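Local coordinates for copper-containing nitrite reductase (Thermus scotoductus, PDB 6HBE), which probably catalyses the copper-dependent reduction of nitrite to nitric oxide, working as a homotrimer of three-domain subunits, at residues T25-S30 against T66-D71; N72-L77 against N92-E97. All coordinates share one frame; numbering follows the deposited sequence.

Interaction 1. Residues T25-S30 against T66-D71; sequences TLEARS and TLRNLD
The carboxylate of Asp71 is approached from two quarters: the hydroxyl OG of Ser30 lies 3.1 Å from its OD2 and about as near to OD1, while OD2 also accepts a hydrogen bond from NE2 of His75, a ligand of the type 1 copper. The negative charge probably polarises that imidazole, making Asp71 a second-shell partner of the metal. The water joining Ser30 N to Asp71 OD1 adds a weaker link. Behind this end, the axes of strand segments 25-30 and 66-69, neighbours in the cupredoxin β-sandwich, approach to 4.8 Å and run parallel within 19°. Leu26 and Ala28 use both N and O: Leu26 N binds Thr66 O at 2.9 Å and Leu26 O receives Arg68 N, then Ala28 N reaches Arg68 O and Ala28 O receives Leu70 N. Leu26, Ala28, Leu67 and Asn69 share one face, where small Ala28 fits beside His75 and Gln130 of the copper site. With CG anti to its own N (chi1 -175°), Asn69 carries OD1 forward to the backbone N of Asp71, 2.8 Å away, in an Asx turn that bends the chain where the strand stops. The other face is more polar. There Arg68 extends alongside Glu27, their flat ends 82° apart and not salt-bridged, with OE2 4.3 Å from NE. Thr66 CG2 lies 3.4 Å above the guanidinium plane, toward its rim, and a water in that plane joins Arg68 NH2 to Thr25 OG1. Thr66 OG1 is hydrogen-bonded to Glu100 and His23. The Leu70 methyl CD2 rests 3.6 Å from Glu27 OE1.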
loop_
_atom_site.group_PDB
_atom_site.type_symbol
_atom_site.label_atom_id
_atom_site.label_comp_id
_atom_site.label_asym_id
_atom_site.label_seq_id
_atom_site.Cartn_x
_atom_site.Cartn_y
_atom_site.Cartn_z
ATOM N N THR C 25 -25.883 20.139 -13.789
ATOM C CA THR C 25 -24.850 21.134 -14.021
ATOM C C THR C 25 -23.681 20.951 -13.044
ATOM O O THR C 25 -23.880 20.932 -11.833
ATOM C CB THR C 25 -25.396 22.569 -13.943
ATOM O OG1 THR C 25 -26.469 22.713 -14.888
ATOM C CG2 THR C 25 -24.293 23.574 -14.314
ATOM N N LEU C 26 -22.478 20.729 -13.586
ATOM C CA LEU C 26 -21.251 20.685 -12.783
ATOM C C LEU C 26 -20.354 21.887 -13.062
ATOM O O LEU C 26 -20.076 22.192 -14.239
ATOM C CB LEU C 26 -20.483 19.374 -13.054
ATOM C CG LEU C 26 -21.223 18.081 -12.702
ATOM C CD1 LEU C 26 -20.459 16.860 -13.171
ATOM C CD2 LEU C 26 -21.487 17.989 -11.195
ATOM N N GLU C 27 -19.853 22.522 -12.003
ATOM C CA GLU C 27 -19.037 23.703 -12.088
ATOM C C GLU C 27 -17.641 23.491 -11.477
ATOM O O GLU C 27 -17.486 23.433 -10.249
ATOM C CB GLU C 27 -19.746 24.887 -11.405
ATOM C CG GLU C 27 -21.116 25.193 -12.017
ATOM C CD GLU C 27 -21.708 26.517 -11.543
ATOM O OE1 GLU C 27 -21.435 26.919 -10.391
ATOM O OE2 GLU C 27 -22.449 27.152 -12.328
ATOM N N ALA C 28 -16.625 23.396 -12.337
ATOM C CA ALA C 28 -15.247 23.211 -11.876
ATOM C C ALA C 28 -14.683 24.481 -11.249
ATOM O O ALA C 28 -14.777 25.580 -11.843
ATOM C CB ALA C 28 -14.344 22.727 -13.024
ATOM N N ARG C 29 -14.089 24.337 -10.062
ATOM C CA ARG C 29 -13.495 25.465 -9.314
ATOM C C ARG C 29 -12.361 25.085 -8.367
ATOM O O ARG C 29 -12.118 23.912 -8.129
ATOM C CB ARG C 29 -14.567 26.207 -8.540
ATOM C CG ARG C 29 -15.556 25.323 -7.836
ATOM C CD ARG C 29 -16.855 26.071 -7.643
ATOM N NE ARG C 29 -16.620 27.269 -6.864
ATOM C CZ ARG C 29 -17.568 28.108 -6.462
ATOM N NH1 ARG C 29 -18.858 27.889 -6.744
ATOM N NH2 ARG C 29 -17.205 29.172 -5.749
ATOM N N SER C 30 -11.640 26.104 -7.897
ATOM C CA SER C 30 -10.689 26.009 -6.804
ATOM C C SER C 30 -11.451 26.197 -5.500
ATOM O O SER C 30 -12.288 27.107 -5.414
ATOM C CB SER C 30 -9.646 27.127 -6.894
ATOM O OG SER C 30 -8.656 26.776 -7.829
ATOM N N THR C 66 -24.230 19.624 -18.266
ATOM C CA THR C 66 -23.676 20.919 -18.600
ATOM C C THR C 66 -22.475 21.087 -17.709
ATOM O O THR C 66 -22.619 21.047 -16.510
ATOM C CB THR C 66 -24.680 22.072 -18.354
ATOM O OG1 THR C 66 -25.759 21.949 -19.287
ATOM C CG2 THR C 66 -24.036 23.419 -18.540
ATOM N N LEU C 67 -21.285 21.212 -18.297
ATOM C CA LEU C 67 -20.075 21.422 -17.533
ATOM C C LEU C 67 -19.555 22.817 -17.746
ATOM O O LEU C 67 -19.292 23.199 -18.896
ATOM C CB LEU C 67 -19.030 20.397 -17.984
ATOM C CG LEU C 67 -17.599 20.567 -17.441
ATOM C CD1 LEU C 67 -17.562 20.323 -15.936
ATOM C CD2 LEU C 67 -16.662 19.601 -18.166
ATOM N N ARG C 68 -19.295 23.561 -16.676
ATOM C CA ARG C 68 -18.781 24.917 -16.799
ATOM C C ARG C 68 -17.481 25.028 -16.036
ATOM O O ARG C 68 -17.392 24.531 -14.920
ATOM C CB ARG C 68 -19.751 25.972 -16.220
ATOM C CG ARG C 68 -21.145 25.942 -16.805
ATOM C CD ARG C 68 -22.048 27.021 -16.199
ATOM N NE ARG C 68 -23.440 26.746 -16.535
ATOM C CZ ARG C 68 -23.988 26.906 -17.748
ATOM N NH1 ARG C 68 -23.290 27.404 -18.774
ATOM N NH2 ARG C 68 -25.273 26.591 -17.936
ATOM N N ASN C 69 -16.476 25.668 -16.634
ATOM C CA ASN C 69 -15.215 25.895 -15.944
ATOM C C ASN C 69 -15.119 27.310 -15.393
ATOM O O ASN C 69 -14.891 28.277 -16.141
ATOM C CB ASN C 69 -14.020 25.567 -16.854
ATOM C CG ASN C 69 -12.693 25.682 -16.127
ATOM O OD1 ASN C 69 -12.636 26.099 -14.962
ATOM N ND2 ASN C 69 -11.612 25.305 -16.807
ATOM N N LEU C 70 -15.224 27.421 -14.076
ATOM C CA LEU C 70 -15.231 28.679 -13.365
ATOM C C LEU C 70 -13.857 29.038 -12.805
ATOM O O LEU C 70 -13.704 30.094 -12.200
ATOM C CB LEU C 70 -16.296 28.656 -12.252
ATOM C CG LEU C 70 -17.703 29.162 -12.607
ATOM C CD1 LEU C 70 -18.259 28.609 -13.903
ATOM C CD2 LEU C 70 -18.674 28.906 -11.461
ATOM N N ASP C 71 -12.854 28.199 -13.056
ATOM C CA ASP C 71 -11.508 28.399 -12.527
ATOM C C ASP C 71 -10.593 29.121 -13.549
ATOM O O ASP C 71 -10.982 29.319 -14.685
ATOM C CB ASP C 71 -10.891 27.024 -12.203
ATOM C CG ASP C 71 -9.875 27.061 -11.070
ATOM O OD1 ASP C 71 -9.610 28.136 -10.483
ATOM O OD2 ASP C 71 -9.341 25.968 -10.741
HETATM O O HOH W 1 -27.011 25.118 -16.263
HETATM O O HOH W 2 -12.343 28.869 -8.707
#

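Interaction 2. Residues N72-L77 against N92-E97; sequences NVTHGL and NVQPGE. With CU (copper (II) ion), chain N.
One ligand of the type 1 copper site, His75, lies in a loop that pairs with a second loop through a single antiparallel, hydrogen-bonded bridge to Val93. His75 N gives to Val93 O at 3.1 Å, and Val93 N returns to His75 O at 2.8 Å. With the backbone fixed on both sides, the His75 side chain points away from 92-97 and its ND1 binds copper at 2.0 Å, joined there by Cys115, His125 and Gln130. Gly76 is nearly fully extended (phi 177°, psi -166°), a conformation glycine takes more readily than other residues, and its CA packs on Val93 CG2. In Thr74, chi1 of -63° sets OG1 beside the backbone N, near the Gln94 amide, and CG2 anti to it, bringing that methyl to 3.5 Å from both Val93 O and Asn92 OD1. Replacing Thr74 by glycine would probably open a gap over Val93 O and beside the Asn92 and Gln94 side chains. Pro95, its CG 3.6 Å from Asn72 O, is second in a type II turn; Gly96 is third, where positive phi favours glycine. The 72-77 loop leads from strand 62-69 to strand 78-79. The other loop connects helix 87-90 to strand 98-104, with Val93 packed on Leu67.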
loop_
_atom_site.group_PDB
_atom_site.type_symbol
_atom_site.label_atom_id
_atom_site.label_comp_id
_atom_site.label_asym_id
_atom_site.label_seq_id
_atom_site.Cartn_x
_atom_site.Cartn_y
_atom_site.Cartn_z
ATOM N N ASN C 72 -9.372 29.434 -13.119
ATOM C CA ASN C 72 -8.296 29.999 -13.968
ATOM C C ASN C 72 -7.345 28.966 -14.611
ATOM O O ASN C 72 -6.422 29.376 -15.313
ATOM C CB ASN C 72 -7.463 31.041 -13.169
ATOM C CG ASN C 72 -6.782 30.451 -11.923
ATOM O OD1 ASN C 72 -7.263 29.496 -11.335
ATOM N ND2 ASN C 72 -5.670 31.039 -11.511
ATOM N N VAL C 73 -7.550 27.657 -14.372
ATOM C CA VAL C 73 -6.853 26.594 -15.118
ATOM C C VAL C 73 -7.859 25.655 -15.772
ATOM O O VAL C 73 -9.043 25.628 -15.399
ATOM C CB VAL C 73 -5.847 25.776 -14.257
ATOM C CG1 VAL C 73 -4.854 26.699 -13.568
ATOM C CG2 VAL C 73 -6.549 24.874 -13.234
ATOM N N THR C 74 -7.360 24.897 -16.737
ATOM C CA THR C 74 -8.133 23.905 -17.496
ATOM C C THR C 74 -8.651 22.787 -16.593
ATOM O O THR C 74 -7.930 22.373 -15.710
ATOM C CB THR C 74 -7.238 23.330 -18.603
ATOM O OG1 THR C 74 -6.895 24.398 -19.500
ATOM C CG2 THR C 74 -7.894 22.225 -19.413
ATOM N N HIS C 75 -9.868 22.299 -16.863
ATOM C CA HIS C 75 -10.478 21.162 -16.141
ATOM C C HIS C 75 -11.173 20.292 -17.188
ATOM O O HIS C 75 -10.913 20.436 -18.397
ATOM C CB HIS C 75 -11.464 21.661 -15.051
ATOM C CG HIS C 75 -10.788 22.337 -13.902
ATOM N ND1 HIS C 75 -10.032 21.645 -12.983
ATOM C CD2 HIS C 75 -10.758 23.637 -13.516
ATOM C CE1 HIS C 75 -9.528 22.496 -12.104
ATOM N NE2 HIS C 75 -9.956 23.707 -12.403
ATOM N N GLY C 76 -12.019 19.381 -16.751
ATOM C CA GLY C 76 -12.729 18.501 -17.661
ATOM C C GLY C 76 -13.566 17.534 -16.874
ATOM O O GLY C 76 -13.776 17.746 -15.683
ATOM N N LEU C 77 -14.058 16.482 -17.521
ATOM C CA LEU C 77 -14.897 15.486 -16.837
ATOM C C LEU C 77 -14.860 14.117 -17.523
ATOM O O LEU C 77 -14.959 14.008 -18.766
ATOM C CB LEU C 77 -16.358 15.974 -16.781
ATOM C CG LEU C 77 -17.434 15.093 -16.126
ATOM C CD1 LEU C 77 -17.220 15.077 -14.614
ATOM C CD2 LEU C 77 -18.836 15.610 -16.459
ATOM N N ASN C 92 -10.321 18.700 -21.726
ATOM C CA ASN C 92 -9.547 19.896 -22.087
ATOM C C ASN C 92 -10.413 21.166 -22.152
ATOM O O ASN C 92 -10.419 21.926 -23.155
ATOM C CB ASN C 92 -8.802 19.661 -23.422
ATOM C CG ASN C 92 -7.670 20.638 -23.660
ATOM O OD1 ASN C 92 -7.149 21.281 -22.753
ATOM N ND2 ASN C 92 -7.271 20.743 -24.916
ATOM N N VAL C 93 -11.132 21.398 -21.058
ATOM C CA VAL C 93 -12.098 22.485 -20.977
ATOM C C VAL C 93 -11.380 23.707 -20.446
ATOM O O VAL C 93 -11.019 23.772 -19.283
ATOM C CB VAL C 93 -13.307 22.097 -20.095
ATOM C CG1 VAL C 93 -14.349 23.219 -20.088
ATOM C CG2 VAL C 93 -13.924 20.804 -20.618
ATOM N N GLN C 94 -11.203 24.714 -21.304
ATOM C CA GLN C 94 -10.436 25.910 -20.941
ATOM C C GLN C 94 -11.184 26.812 -19.938
ATOM O O GLN C 94 -12.417 26.758 -19.841
ATOM C CB GLN C 94 -10.091 26.724 -22.219
ATOM C CG GLN C 94 -9.274 25.973 -23.263
ATOM C CD GLN C 94 -7.880 25.613 -22.774
ATOM O OE1 GLN C 94 -7.123 26.473 -22.320
ATOM N NE2 GLN C 94 -7.534 24.335 -22.857
ATOM N N PRO C 95 -10.447 27.653 -19.191
ATOM C CA PRO C 95 -11.087 28.598 -18.277
ATOM C C PRO C 95 -12.226 29.393 -18.947
ATOM O O PRO C 95 -12.052 29.903 -20.062
ATOM C CB PRO C 95 -9.943 29.537 -17.878
ATOM C CG PRO C 95 -8.701 28.714 -18.053
ATOM C CD PRO C 95 -8.977 27.801 -19.207
ATOM N N GLY C 96 -13.388 29.421 -18.303
ATOM C CA GLY C 96 -14.540 30.134 -18.802
ATOM C C GLY C 96 -15.355 29.413 -19.857
ATOM O O GLY C 96 -16.399 29.921 -20.255
ATOM N N GLU C 97 -14.924 28.243 -20.304
ATOM C CA GLU C 97 -15.640 27.495 -21.343
ATOM C C GLU C 97 -16.806 26.680 -20.752
ATOM O O GLU C 97 -16.772 26.344 -19.548
ATOM C CB GLU C 97 -14.645 26.578 -22.058
ATOM C CG GLU C 97 -15.113 26.062 -23.394
ATOM C CD GLU C 97 -14.094 25.199 -24.144
ATOM O OE1 GLU C 97 -14.516 24.632 -25.186
ATOM O OE2 GLU C 97 -12.916 25.048 -23.718
HETATM CU CU CU N . -9.657 19.632 -12.808
#

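Interaction 1 is regular strand pairing within the β-sandwich, whereas interaction 2 is loop against loop with a single bridge, and it buries less surface. Both are partly buried: in interaction 1 the Leu26/Ala28 face is buried, in interaction 2 Val73, His75, Gly76 and Val93 are, while Gln94 and Pro95 are exposed. They follow in series, strand 62-69 leading, through the turn at Asn69-Asp71, into 72-77. Asn69 joins them: its O accepts from Gly96 N at 2.9 Å and its ND2 donates to Val93 O. Interaction 1 adds charged and water-bridged side chains on one face; interaction 2 rests on one backbone bridge plus packing of Thr74, Val93 and Pro95, while its histidine points the other way, to the copper.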